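Local coordinates for protein aspartokinase (Arabidopsis thaliana, PDB 2CDQ) that catalyses the ATP-dependent phosphorylation of L-aspartate to 4-phospho-L-aspartate, the first step of the pathway to lysine, threonine, methionine and isoleucine, at residues 117-122 against 148-153; 360-365 against 380-385; 334-339 against 424-429. All blocks are in the same frame, centred on the assembly; numbering follows the deposited sequence.

Contact 1 lies in the amino acid kinase domain and holds the substrate-binding Glu148, here bonded to a lysine molecule; contacts 2 and 3 lie in the ACT-domain region. Their centres are about 45 Å (contact 2) and 40 Å (contact 3) from that of contact 1, on the opposite side of the chain's centre. Contact 2 is part of the helix-sheet core of the first ACT domain, with the side chain of Ile382 about 5 Å from an effector lysine. Along the chain it is nested within the loop that contact 3 closes. The centres of contacts 2 and 3 are about 24 Å apart, their nearest atoms about 6 Å, and both reach the second subunit.

Contact 1 of 3, residues 117-122 against 148-153. With LYS (lysine), chain D.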
ATOM      1  N   THR A 117     -28.635  20.555  38.054  1.00 66.62           N
ATOM      2  CA  THR A 117     -27.430  21.367  38.185  1.00 66.11           C
ATOM      3  C   THR A 117     -26.528  21.183  36.965  1.00 65.67           C
ATOM      4  O   THR A 117     -25.991  22.156  36.424  1.00 65.64           O
ATOM      5  CB  THR A 117     -26.660  21.033  39.486  1.00 66.21           C
ATOM      6  OG1 THR A 117     -27.479  21.353  40.619  1.00 66.43           O
ATOM      7  CG2 THR A 117     -25.352  21.820  39.575  1.00 65.83           C
ATOM      8  N   TYR A 118     -26.383  19.933  36.531  1.00 64.96           N
ATOM      9  CA  TYR A 118     -25.523  19.614  35.399  1.00 64.38           C
ATOM     10  C   TYR A 118     -26.047  20.173  34.080  1.00 64.35           C
ATOM     11  O   TYR A 118     -25.259  20.560  33.212  1.00 64.11           O
ATOM     12  CB  TYR A 118     -25.295  18.103  35.307  1.00 64.21           C
ATOM     13  CG  TYR A 118     -24.103  17.628  36.108  1.00 63.21           C
ATOM     14  CD1 TYR A 118     -24.219  17.332  37.469  1.00 62.46           C
ATOM     15  CD2 TYR A 118     -22.856  17.483  35.507  1.00 62.69           C
ATOM     16  CE1 TYR A 118     -23.122  16.901  38.206  1.00 61.95           C
ATOM     17  CE2 TYR A 118     -21.755  17.057  36.234  1.00 62.47           C
ATOM     18  CZ  TYR A 118     -21.895  16.767  37.581  1.00 62.11           C
ATOM     19  OH  TYR A 118     -20.799  16.345  38.291  1.00 61.96           O
ATOM     20  N   LEU A 119     -27.371  20.226  33.939  1.00 64.36           N
ATOM     21  CA  LEU A 119     -28.000  20.780  32.744  1.00 64.43           C
ATOM     22  C   LEU A 119     -27.864  22.301  32.705  1.00 64.97           C
ATOM     23  O   LEU A 119     -27.636  22.880  31.636  1.00 64.87           O
ATOM     24  CB  LEU A 119     -29.466  20.354  32.644  1.00 64.19           C
ATOM     25  CG  LEU A 119     -29.770  18.857  32.493  1.00 63.35           C
ATOM     26  CD1 LEU A 119     -31.265  18.618  32.475  1.00 62.24           C
ATOM     27  CD2 LEU A 119     -29.136  18.265  31.240  1.00 62.74           C
ATOM     28  N   GLU A 120     -27.997  22.935  33.871  1.00 65.64           N
ATOM     29  CA  GLU A 120     -27.726  24.367  34.027  1.00 66.42           C
ATOM     30  C   GLU A 120     -26.343  24.698  33.481  1.00 66.40           C
ATOM     31  O   GLU A 120     -26.197  25.564  32.616  1.00 66.30           O
ATOM     32  CB  GLU A 120     -27.801  24.778  35.500  1.00 66.79           C
ATOM     33  CG  GLU A 120     -29.210  24.878  36.079  1.00 69.24           C
ATOM     34  CD  GLU A 120     -29.944  26.152  35.670  1.00 72.64           C
ATOM     35  OE1 GLU A 120     -31.139  26.291  36.055  1.00 73.51           O
ATOM     36  OE2 GLU A 120     -29.331  27.012  34.976  1.00 73.75           O
ATOM     37  N   GLU A 121     -25.340  23.986  33.994  1.00 66.57           N
ATOM     38  CA  GLU A 121     -23.957  24.101  33.545  1.00 66.75           C
ATOM     39  C   GLU A 121     -23.811  23.971  32.029  1.00 66.48           C
ATOM     40  O   GLU A 121     -23.185  24.820  31.393  1.00 66.48           O
ATOM     41  CB  GLU A 121     -23.094  23.045  34.230  1.00 66.99           C
ATOM     42  CG  GLU A 121     -22.285  23.543  35.413  1.00 68.75           C
ATOM     43  CD  GLU A 121     -21.065  22.664  35.677  1.00 71.31           C
ATOM     44  OE1 GLU A 121     -20.271  22.440  34.729  1.00 71.32           O
ATOM     45  OE2 GLU A 121     -20.901  22.198  36.830  1.00 72.64           O
ATOM     46  N   LEU A 122     -24.386  22.908  31.463  1.00 66.28           N
ATOM     47  CA  LEU A 122     -24.325  22.649  30.022  1.00 65.89           C
ATOM     48  C   LEU A 122     -24.799  23.851  29.209  1.00 65.78           C
ATOM     49  O   LEU A 122     -24.117  24.285  28.279  1.00 65.61           O
ATOM     50  CB  LEU A 122     -25.129  21.393  29.656  1.00 65.73           C
ATOM     51  CG  LEU A 122     -25.325  21.053  28.173  1.00 65.37           C
ATOM     52  CD1 LEU A 122     -23.998  20.889  27.444  1.00 65.65           C
ATOM     53  CD2 LEU A 122     -26.162  19.797  28.026  1.00 65.32           C
ATOM     54  N   GLU A 148     -21.601  11.305  29.769  1.00 60.25           N
ATOM     55  CA  GLU A 148     -21.380  10.199  30.702  1.00 60.37           C
ATOM     56  C   GLU A 148     -21.561  10.631  32.151  1.00 60.24           C
ATOM     57  O   GLU A 148     -21.921   9.819  33.002  1.00 60.46           O
ATOM     58  CB  GLU A 148     -19.989   9.588  30.514  1.00 60.46           C
ATOM     59  CG  GLU A 148     -19.769   8.893  29.172  1.00 61.29           C
ATOM     60  CD  GLU A 148     -19.581   9.864  28.011  1.00 62.68           C
ATOM     61  OE1 GLU A 148     -19.608   9.406  26.850  1.00 63.73           O
ATOM     62  OE2 GLU A 148     -19.409  11.079  28.246  1.00 63.09           O
ATOM     63  N   CYS A 149     -21.314  11.909  32.428  1.00 59.99           N
ATOM     64  CA  CYS A 149     -21.528  12.441  33.769  1.00 59.88           C
ATOM     65  C   CYS A 149     -22.998  12.399  34.159  1.00 59.56           C
ATOM     66  O   CYS A 149     -23.332  12.073  35.299  1.00 59.67           O
ATOM     67  CB  CYS A 149     -20.977  13.855  33.889  1.00 59.95           C
ATOM     68  SG  CYS A 149     -19.185  13.881  33.929  1.00 60.91           S
ATOM     69  N   LEU A 150     -23.869  12.728  33.205  1.00 59.03           N
ATOM     70  CA  LEU A 150     -25.302  12.610  33.403  1.00 58.40           C
ATOM     71  C   LEU A 150     -25.683  11.139  33.479  1.00 58.51           C
ATOM     72  O   LEU A 150     -26.280  10.685  34.460  1.00 58.52           O
ATOM     73  CB  LEU A 150     -26.046  13.287  32.263  1.00 57.90           C
ATOM     74  CG  LEU A 150     -26.067  14.808  32.266  1.00 57.59           C
ATOM     75  CD1 LEU A 150     -26.439  15.302  30.885  1.00 57.76           C
ATOM     76  CD2 LEU A 150     -27.037  15.340  33.299  1.00 57.67           C
ATOM     77  N   SER A 151     -25.303  10.400  32.442  1.00 58.56           N
ATOM     78  CA  SER A 151     -25.632   8.992  32.289  1.00 58.61           C
ATOM     79  C   SER A 151     -25.397   8.177  33.560  1.00 58.43           C
ATOM     80  O   SER A 151     -26.330   7.580  34.099  1.00 58.49           O
ATOM     81  CB  SER A 151     -24.822   8.414  31.138  1.00 58.64           C
ATOM     82  OG  SER A 151     -25.082   7.034  30.990  1.00 60.22           O
ATOM     83  N   THR A 152     -24.152   8.160  34.032  1.00 58.25           N
ATOM     84  CA  THR A 152     -23.787   7.402  35.229  1.00 57.93           C
ATOM     85  C   THR A 152     -24.581   7.805  36.476  1.00 57.91           C
ATOM     86  O   THR A 152     -25.027   6.935  37.225  1.00 58.04           O
ATOM     87  CB  THR A 152     -22.274   7.486  35.536  1.00 57.94           C
ATOM     88  OG1 THR A 152     -21.815   8.838  35.385  1.00 57.24           O
ATOM     89  CG2 THR A 152     -21.502   6.579  34.601  1.00 57.79           C
ATOM     90  N   ARG A 153     -24.759   9.114  36.680  1.00 57.61           N
ATOM     91  CA  ARG A 153     -25.460   9.645  37.861  1.00 57.25           C
ATOM     92  C   ARG A 153     -26.936   9.243  37.934  1.00 57.00           C
ATOM     93  O   ARG A 153     -27.448   8.934  39.013  1.00 56.92           O
ATOM     94  CB  ARG A 153     -25.309  11.164  37.953  1.00 57.17           C
ATOM     95  CG  ARG A 153     -24.017  11.596  38.611  1.00 57.36           C
ATOM     96  CD  ARG A 153     -23.819  13.105  38.558  1.00 57.52           C
ATOM     97  NE  ARG A 153     -22.550  13.493  39.168  1.00 58.06           N
ATOM     98  CZ  ARG A 153     -21.360  13.378  38.582  1.00 59.39           C
ATOM     99  NH1 ARG A 153     -21.247  12.890  37.354  1.00 60.42           N
ATOM    100  NH2 ARG A 153     -20.269  13.757  39.227  1.00 60.25           N
TER
HETATM  101  N   LYS D 601     -20.383   7.776  25.131  0.60 57.49           N
HETATM  102  CA  LYS D 601     -20.570   7.702  23.653  0.60 57.63           C
HETATM  103  C   LYS D 601     -21.638   6.663  23.261  0.60 57.67           C
HETATM  104  O   LYS D 601     -22.780   6.747  23.720  0.60 57.63           O
HETATM  105  CB  LYS D 601     -19.228   7.440  22.957  0.60 57.62           C
HETATM  106  CG  LYS D 601     -18.375   6.350  23.609  0.60 57.82           C
HETATM  107  CD  LYS D 601     -17.205   5.959  22.724  0.60 58.36           C
HETATM  108  CE  LYS D 601     -17.660   5.180  21.496  0.60 58.59           C
HETATM  109  NZ  LYS D 601     -16.508   4.819  20.627  0.60 58.59           N
HETATM  110  OXT LYS D 601     -21.421   5.721  22.491  0.60 57.64           O
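One face of the Arg153 guanidinium is covered by the phenol end of Tyr118, whose CZ sits 3.6 Å above the plane, over its centre; at the edge, in plane, lies the Cys149 carbonyl O. These residues belong to an antiparallel helical hairpin of the amino acid kinase domain, helices 113-132 and 137-161, whose axes run 10.9 Å apart here, a spacing that suits the tyrosine between them. Ring and guanidinium planes are inclined by 40°, and Tyr118 OH lies over the guanidinium face, without the angles for a hydrogen bond. Arg153, extended from CG to NE (chi3 -179°) to reach the ring, is fixed by NH1, which donates to Cys149 O at 3.0 Å, and by NH2, in a salt bridge with Asp170. Cys149 CB approaches the ring obliquely, 4.0 Å from Tyr118 CE2. The rest is aliphatic, as suits buried leucines: Leu150 CD2 meets Tyr118 CB at 3.8 Å, while Leu150 CD1 meets Leu119 CD2 at 4.0 Å, the two leucines crossing at about a right angle. Glu148 points elsewhere, its OE1 accepting from the alpha-amino N of the bound lysine. Its backbone O takes two donors, Thr152 N at 3.0 Å and Thr152 OG1.

Contact 2 of 3, residues 360-365 against 380-385; sequences KVFSIF and VSISLT
In the core of the first ACT domain, Ile382 and Leu384 of strand 381-386 rise from one face of the sheet to meet Val361, Phe362 and Phe365 of helix 357-367. Ile382 and Val361 touch tip to tip, Ile382 CD1 being 3.7 Å from Val361 CG1. That methyl is anti to the backbone N (chi1 168°), and it also lies over the face of the neighbouring Phe362 ring. Leu384 uses both branches: CD1 reaches Phe365 CZ at 3.7 Å, and CD2 touches both rings, 3.7 Å from Phe362 CE2 and from Phe365 CE1, meeting each obliquely. In the βαββαβ order of the ACT fold these are the first helix and third strand, running at 29° to each other, and the methyl ends of Ile382 and Leu384 suit this place because they can pack closely against the apolar Val361, Phe362 and Phe365. Helix 398-408 flanks Phe365 through Val404 and Leu408, while Phe362 also packs on Leu358 of the second subunit. Between the two apolar strand residues, Ser383 faces the other way, its OG bonding to Asp345 and to Ala457 N of the second subunit. Ile382 also touches Met351, which lines an effector lysine pocket.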
ATOM      1  N   LYS A 360       6.363  11.202  -0.302  1.00 62.04           N
ATOM      2  CA  LYS A 360       5.727  12.428  -0.764  1.00 62.22           C
ATOM      3  C   LYS A 360       4.205  12.286  -0.854  1.00 61.87           C
ATOM      4  O   LYS A 360       3.471  13.168  -0.395  1.00 61.97           O
ATOM      5  CB  LYS A 360       6.307  12.853  -2.116  1.00 62.39           C
ATOM      6  CG  LYS A 360       5.908  14.259  -2.551  1.00 64.02           C
ATOM      7  CD  LYS A 360       6.677  15.333  -1.780  1.00 66.16           C
ATOM      8  CE  LYS A 360       6.119  16.720  -2.058  1.00 66.94           C
ATOM      9  NZ  LYS A 360       4.784  16.897  -1.422  1.00 67.91           N
ATOM     10  N   VAL A 361       3.743  11.179  -1.443  1.00 61.40           N
ATOM     11  CA  VAL A 361       2.311  10.914  -1.627  1.00 60.84           C
ATOM     12  C   VAL A 361       1.549  11.034  -0.309  1.00 60.66           C
ATOM     13  O   VAL A 361       0.564  11.764  -0.222  1.00 60.70           O
ATOM     14  CB  VAL A 361       2.054   9.525  -2.265  1.00 60.68           C
ATOM     15  CG1 VAL A 361       0.582   9.152  -2.178  1.00 60.12           C
ATOM     16  CG2 VAL A 361       2.505   9.518  -3.711  1.00 60.79           C
ATOM     17  N   PHE A 362       2.027  10.334   0.715  1.00 60.27           N
ATOM     18  CA  PHE A 362       1.360  10.323   2.006  1.00 59.90           C
ATOM     19  C   PHE A 362       1.677  11.546   2.869  1.00 60.04           C
ATOM     20  O   PHE A 362       0.988  11.820   3.856  1.00 60.06           O
ATOM     21  CB  PHE A 362       1.638   9.008   2.719  1.00 59.54           C
ATOM     22  CG  PHE A 362       1.047   7.824   2.010  1.00 59.06           C
ATOM     23  CD1 PHE A 362       1.861   6.947   1.295  1.00 58.51           C
ATOM     24  CD2 PHE A 362      -0.329   7.609   2.019  1.00 57.25           C
ATOM     25  CE1 PHE A 362       1.321   5.863   0.630  1.00 57.64           C
ATOM     26  CE2 PHE A 362      -0.880   6.531   1.355  1.00 57.20           C
ATOM     27  CZ  PHE A 362      -0.057   5.652   0.660  1.00 57.79           C
ATOM     28  N   SER A 363       2.708  12.289   2.484  1.00 60.07           N
ATOM     29  CA  SER A 363       2.961  13.579   3.097  1.00 60.08           C
ATOM     30  C   SER A 363       1.847  14.555   2.727  1.00 60.16           C
ATOM     31  O   SER A 363       1.348  15.280   3.586  1.00 60.19           O
ATOM     32  CB  SER A 363       4.313  14.135   2.673  1.00 59.92           C
ATOM     33  OG  SER A 363       4.553  15.354   3.341  1.00 60.06           O
ATOM     34  N   ILE A 364       1.460  14.557   1.449  1.00 60.24           N
ATOM     35  CA  ILE A 364       0.358  15.383   0.958  1.00 60.28           C
ATOM     36  C   ILE A 364      -0.893  15.152   1.795  1.00 60.56           C
ATOM     37  O   ILE A 364      -1.491  16.105   2.308  1.00 60.63           O
ATOM     38  CB  ILE A 364       0.061  15.109  -0.533  1.00 60.19           C
ATOM     39  CG1 ILE A 364       1.166  15.710  -1.407  1.00 60.21           C
ATOM     40  CG2 ILE A 364      -1.307  15.668  -0.933  1.00 59.98           C
ATOM     41  CD1 ILE A 364       1.241  15.125  -2.811  1.00 60.25           C
ATOM     42  N   PHE A 365      -1.270  13.882   1.942  1.00 60.85           N
ATOM     43  CA  PHE A 365      -2.424  13.506   2.753  1.00 60.97           C
ATOM     44  C   PHE A 365      -2.312  14.035   4.192  1.00 61.28           C
ATOM     45  O   PHE A 365      -3.275  14.599   4.714  1.00 61.31           O
ATOM     46  CB  PHE A 365      -2.640  11.990   2.719  1.00 60.71           C
ATOM     47  CG  PHE A 365      -3.254  11.494   1.436  1.00 60.14           C
ATOM     48  CD1 PHE A 365      -2.457  10.963   0.426  1.00 59.46           C
ATOM     49  CD2 PHE A 365      -4.632  11.559   1.233  1.00 59.78           C
ATOM     50  CE1 PHE A 365      -3.020  10.499  -0.768  1.00 58.48           C
ATOM     51  CE2 PHE A 365      -5.204  11.101   0.041  1.00 59.15           C
ATOM     52  CZ  PHE A 365      -4.394  10.570  -0.961  1.00 58.53           C
ATOM     53  N   VAL A 380       3.957   0.928 -11.583  1.00 54.48           N
ATOM     54  CA  VAL A 380       3.972   2.378 -11.837  1.00 54.44           C
ATOM     55  C   VAL A 380       2.770   3.124 -11.256  1.00 54.38           C
ATOM     56  O   VAL A 380       2.414   4.212 -11.723  1.00 54.36           O
ATOM     57  CB  VAL A 380       4.067   2.709 -13.354  1.00 54.36           C
ATOM     58  CG1 VAL A 380       5.401   2.276 -13.910  1.00 54.40           C
ATOM     59  CG2 VAL A 380       2.909   2.080 -14.129  1.00 54.32           C
ATOM     60  N   SER A 381       2.135   2.541 -10.247  1.00 54.28           N
ATOM     61  CA  SER A 381       0.986   3.182  -9.628  1.00 54.16           C
ATOM     62  C   SER A 381       0.816   2.781  -8.180  1.00 54.16           C
ATOM     63  O   SER A 381       1.217   1.687  -7.765  1.00 54.14           O
ATOM     64  CB  SER A 381      -0.304   2.887 -10.404  1.00 54.19           C
ATOM     65  OG  SER A 381      -0.778   1.571 -10.163  1.00 54.01           O
ATOM     66  N   ILE A 382       0.229   3.691  -7.418  1.00 54.10           N
ATOM     67  CA  ILE A 382      -0.255   3.371  -6.088  1.00 54.28           C
ATOM     68  C   ILE A 382      -1.726   3.789  -5.964  1.00 54.14           C
ATOM     69  O   ILE A 382      -2.108   4.894  -6.347  1.00 54.11           O
ATOM     70  CB  ILE A 382       0.720   3.842  -4.929  1.00 54.42           C
ATOM     71  CG1 ILE A 382      -0.035   4.279  -3.673  1.00 54.65           C
ATOM     72  CG2 ILE A 382       1.687   4.939  -5.397  1.00 54.50           C
ATOM     73  CD1 ILE A 382      -0.126   5.783  -3.519  1.00 56.57           C
ATOM     74  N   SER A 383      -2.550   2.859  -5.492  1.00 54.07           N
ATOM     75  CA  SER A 383      -3.979   3.079  -5.334  1.00 53.81           C
ATOM     76  C   SER A 383      -4.323   2.990  -3.863  1.00 53.78           C
ATOM     77  O   SER A 383      -3.698   2.238  -3.113  1.00 53.90           O
ATOM     78  CB  SER A 383      -4.767   2.039  -6.118  1.00 53.67           C
ATOM     79  OG  SER A 383      -4.244   1.901  -7.427  1.00 53.91           O
ATOM     80  N   LEU A 384      -5.309   3.772  -3.451  1.00 53.66           N
ATOM     81  CA  LEU A 384      -5.652   3.873  -2.046  1.00 53.71           C
ATOM     82  C   LEU A 384      -7.102   4.241  -1.864  1.00 53.93           C
ATOM     83  O   LEU A 384      -7.758   4.720  -2.788  1.00 53.97           O
ATOM     84  CB  LEU A 384      -4.751   4.884  -1.325  1.00 53.74           C
ATOM     85  CG  LEU A 384      -4.678   6.340  -1.793  1.00 53.34           C
ATOM     86  CD1 LEU A 384      -5.774   7.186  -1.174  1.00 52.25           C
ATOM     87  CD2 LEU A 384      -3.322   6.898  -1.435  1.00 53.57           C
ATOM     88  N   THR A 385      -7.585   4.033  -0.649  1.00 54.17           N
ATOM     89  CA  THR A 385      -8.974   4.255  -0.330  1.00 54.49           C
ATOM     90  C   THR A 385      -9.000   5.092   0.947  1.00 54.64           C
ATOM     91  O   THR A 385      -8.169   4.899   1.828  1.00 54.82           O
ATOM     92  CB  THR A 385      -9.701   2.887  -0.209  1.00 54.54           C
ATOM     93  OG1 THR A 385     -10.939   2.921  -0.925  1.00 55.39           O
ATOM     94  CG2 THR A 385      -9.937   2.487   1.221  1.00 54.22           C
TER

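Contact 3 of 3, residues 334-339 against 424-429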
ATOM      1  N   SER A 334     -15.673 -14.262   9.336  1.00 48.31           N
ATOM      2  CA  SER A 334     -16.718 -13.269   9.117  1.00 48.03           C
ATOM      3  C   SER A 334     -16.449 -12.475   7.840  1.00 47.96           C
ATOM      4  O   SER A 334     -15.328 -12.469   7.332  1.00 48.02           O
ATOM      5  CB  SER A 334     -16.810 -12.323  10.315  1.00 47.88           C
ATOM      6  OG  SER A 334     -17.784 -11.313  10.109  1.00 48.21           O
ATOM      7  N   ILE A 335     -17.495 -11.824   7.331  1.00 47.87           N
ATOM      8  CA  ILE A 335     -17.438 -10.966   6.152  1.00 47.75           C
ATOM      9  C   ILE A 335     -17.785  -9.550   6.595  1.00 48.41           C
ATOM     10  O   ILE A 335     -18.800  -9.348   7.268  1.00 48.87           O
ATOM     11  CB  ILE A 335     -18.451 -11.431   5.092  1.00 47.28           C
ATOM     12  CG1 ILE A 335     -18.088 -12.839   4.600  1.00 46.91           C
ATOM     13  CG2 ILE A 335     -18.518 -10.435   3.931  1.00 47.19           C
ATOM     14  CD1 ILE A 335     -19.244 -13.625   3.997  1.00 43.68           C
ATOM     15  N   VAL A 336     -16.952  -8.578   6.229  1.00 48.85           N
ATOM     16  CA  VAL A 336     -17.171  -7.187   6.636  1.00 49.61           C
ATOM     17  C   VAL A 336     -17.441  -6.286   5.435  1.00 50.16           C
ATOM     18  O   VAL A 336     -16.802  -6.426   4.395  1.00 50.35           O
ATOM     19  CB  VAL A 336     -15.968  -6.626   7.449  1.00 49.58           C
ATOM     20  CG1 VAL A 336     -16.209  -5.181   7.868  1.00 49.44           C
ATOM     21  CG2 VAL A 336     -15.718  -7.469   8.677  1.00 49.77           C
ATOM     22  N   LEU A 337     -18.387  -5.362   5.589  1.00 50.98           N
ATOM     23  CA  LEU A 337     -18.670  -4.372   4.552  1.00 51.74           C
ATOM     24  C   LEU A 337     -18.400  -2.928   4.993  1.00 52.34           C
ATOM     25  O   LEU A 337     -18.767  -2.522   6.092  1.00 52.37           O
ATOM     26  CB  LEU A 337     -20.107  -4.506   4.052  1.00 51.61           C
ATOM     27  CG  LEU A 337     -20.494  -3.608   2.877  1.00 51.77           C
ATOM     28  CD1 LEU A 337     -19.784  -4.049   1.609  1.00 51.83           C
ATOM     29  CD2 LEU A 337     -22.000  -3.612   2.680  1.00 52.07           C
ATOM     30  N   LYS A 338     -17.734  -2.178   4.122  1.00 53.22           N
ATOM     31  CA  LYS A 338     -17.561  -0.744   4.277  1.00 54.01           C
ATOM     32  C   LYS A 338     -18.300  -0.100   3.121  1.00 55.00           C
ATOM     33  O   LYS A 338     -17.914  -0.272   1.963  1.00 55.24           O
ATOM     34  CB  LYS A 338     -16.084  -0.353   4.228  1.00 53.60           C
ATOM     35  CG  LYS A 338     -15.305  -0.686   5.476  1.00 53.28           C
ATOM     36  CD  LYS A 338     -13.817  -0.483   5.259  1.00 53.02           C
ATOM     37  CE  LYS A 338     -12.996  -1.063   6.406  1.00 52.63           C
ATOM     38  NZ  LYS A 338     -11.526  -0.982   6.150  1.00 52.21           N
ATOM     39  N   ARG A 339     -19.375   0.620   3.446  1.00 56.07           N
ATOM     40  CA  ARG A 339     -20.202   1.320   2.462  1.00 56.90           C
ATOM     41  C   ARG A 339     -19.504   2.585   1.969  1.00 57.29           C
ATOM     42  O   ARG A 339     -18.664   3.150   2.674  1.00 57.51           O
ATOM     43  CB  ARG A 339     -21.549   1.714   3.085  1.00 57.04           C
ATOM     44  CG  ARG A 339     -22.402   0.572   3.614  1.00 58.02           C
ATOM     45  CD  ARG A 339     -23.241  -0.051   2.516  1.00 60.22           C
ATOM     46  NE  ARG A 339     -24.274  -0.927   3.060  1.00 62.29           N
ATOM     47  CZ  ARG A 339     -25.181  -1.571   2.329  1.00 63.30           C
ATOM     48  NH1 ARG A 339     -25.195  -1.444   1.007  1.00 63.83           N
ATOM     49  NH2 ARG A 339     -26.080  -2.348   2.923  1.00 63.27           N
ATOM     50  N   SER A 424     -14.390  -7.074   3.177  1.00 51.69           N
ATOM     51  CA  SER A 424     -13.251  -7.679   3.854  1.00 52.39           C
ATOM     52  C   SER A 424     -13.567  -9.118   4.224  1.00 52.53           C
ATOM     53  O   SER A 424     -14.581  -9.391   4.862  1.00 52.74           O
ATOM     54  CB  SER A 424     -12.868  -6.884   5.104  1.00 52.42           C
ATOM     55  OG  SER A 424     -12.007  -5.803   4.788  1.00 53.59           O
ATOM     56  N   LEU A 425     -12.699 -10.032   3.805  1.00 52.66           N
ATOM     57  CA  LEU A 425     -12.779 -11.424   4.223  1.00 52.81           C
ATOM     58  C   LEU A 425     -11.838 -11.685   5.393  1.00 52.75           C
ATOM     59  O   LEU A 425     -10.619 -11.545   5.266  1.00 53.06           O
ATOM     60  CB  LEU A 425     -12.447 -12.350   3.055  1.00 52.90           C
ATOM     61  CG  LEU A 425     -13.572 -12.993   2.234  1.00 53.58           C
ATOM     62  CD1 LEU A 425     -14.867 -12.178   2.216  1.00 53.23           C
ATOM     63  CD2 LEU A 425     -13.081 -13.297   0.816  1.00 53.42           C
ATOM     64  N   ILE A 426     -12.416 -12.046   6.534  1.00 52.48           N
ATOM     65  CA  ILE A 426     -11.656 -12.383   7.734  1.00 52.12           C
ATOM     66  C   ILE A 426     -11.710 -13.894   7.918  1.00 52.36           C
ATOM     67  O   ILE A 426     -12.770 -14.454   8.217  1.00 52.67           O
ATOM     68  CB  ILE A 426     -12.242 -11.701   9.001  1.00 51.99           C
ATOM     69  CG1 ILE A 426     -12.698 -10.252   8.712  1.00 51.36           C
ATOM     70  CG2 ILE A 426     -11.267 -11.803  10.170  1.00 51.39           C
ATOM     71  CD1 ILE A 426     -11.595  -9.255   8.385  1.00 50.21           C
ATOM     72  N   GLY A 427     -10.574 -14.560   7.734  1.00 52.22           N
ATOM     73  CA  GLY A 427     -10.547 -16.016   7.806  1.00 51.99           C
ATOM     74  C   GLY A 427      -9.292 -16.643   8.387  1.00 51.93           C
ATOM     75  O   GLY A 427      -8.486 -15.989   9.061  1.00 51.85           O
ATOM     76  N   ASN A 428      -9.151 -17.936   8.122  1.00 51.59           N
ATOM     77  CA  ASN A 428      -8.029 -18.711   8.595  1.00 51.32           C
ATOM     78  C   ASN A 428      -6.924 -18.662   7.562  1.00 51.31           C
ATOM     79  O   ASN A 428      -7.058 -19.191   6.461  1.00 51.09           O
ATOM     80  CB  ASN A 428      -8.463 -20.155   8.859  1.00 51.33           C
ATOM     81  CG  ASN A 428      -7.337 -21.028   9.392  1.00 50.28           C
ATOM     82  OD1 ASN A 428      -6.174 -20.618   9.458  1.00 48.82           O
ATOM     83  ND2 ASN A 428      -7.687 -22.247   9.774  1.00 49.81           N
ATOM     84  N   VAL A 429      -5.817 -18.044   7.942  1.00 51.49           N
ATOM     85  CA  VAL A 429      -4.729 -17.814   7.009  1.00 51.67           C
ATOM     86  C   VAL A 429      -4.162 -19.116   6.398  1.00 51.80           C
ATOM     87  O   VAL A 429      -3.640 -19.118   5.280  1.00 51.67           O
ATOM     88  CB  VAL A 429      -3.650 -16.885   7.638  1.00 51.61           C
ATOM     89  CG1 VAL A 429      -2.498 -17.686   8.227  1.00 50.65           C
ATOM     90  CG2 VAL A 429      -3.166 -15.879   6.596  1.00 51.90           C
TER
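Val336 leaves its strand with CB 3.9 Å from Ser424 CB, the close side-chain approach of a directly paired couple. From there CG2, anti to the carbonyl carbon, extends to Ile426 CG1 at 4.1 Å. Leu283 and Phe286 of helix 277-287 also pack on the valine. Its backbone is held at both ends: Val336 N donates to Ser424 O at 2.9 Å, and Ser424 N to Val336 O at 2.8 Å. A second such antiparallel pair follows, with Ser334 N bonding to Ile426 O at 3.1 Å and Ile426 N to Ser334 O at 3.0 Å. In the sheet of this chain, strand 332-339 lies beside 420-427, where the fourth strand of a βαββαβ ACT fold would be expected, although it comes just before strand 341-347 in the chain. Between these two pairs, the non-hydrogen-bonded pair Ile335-Leu425 turns to the opposite face, where Ile335 CG1 and Leu425 CD1 lie side by side, 4.1 Å apart, and Val475 and Leu478 of helix 468-483 pack on Ile335. The serines on the Val336 face are buried, and their hydroxyls find partners there: Ser334 OG bonds to Leu259 O, Ser424 OG to Ser463 OG.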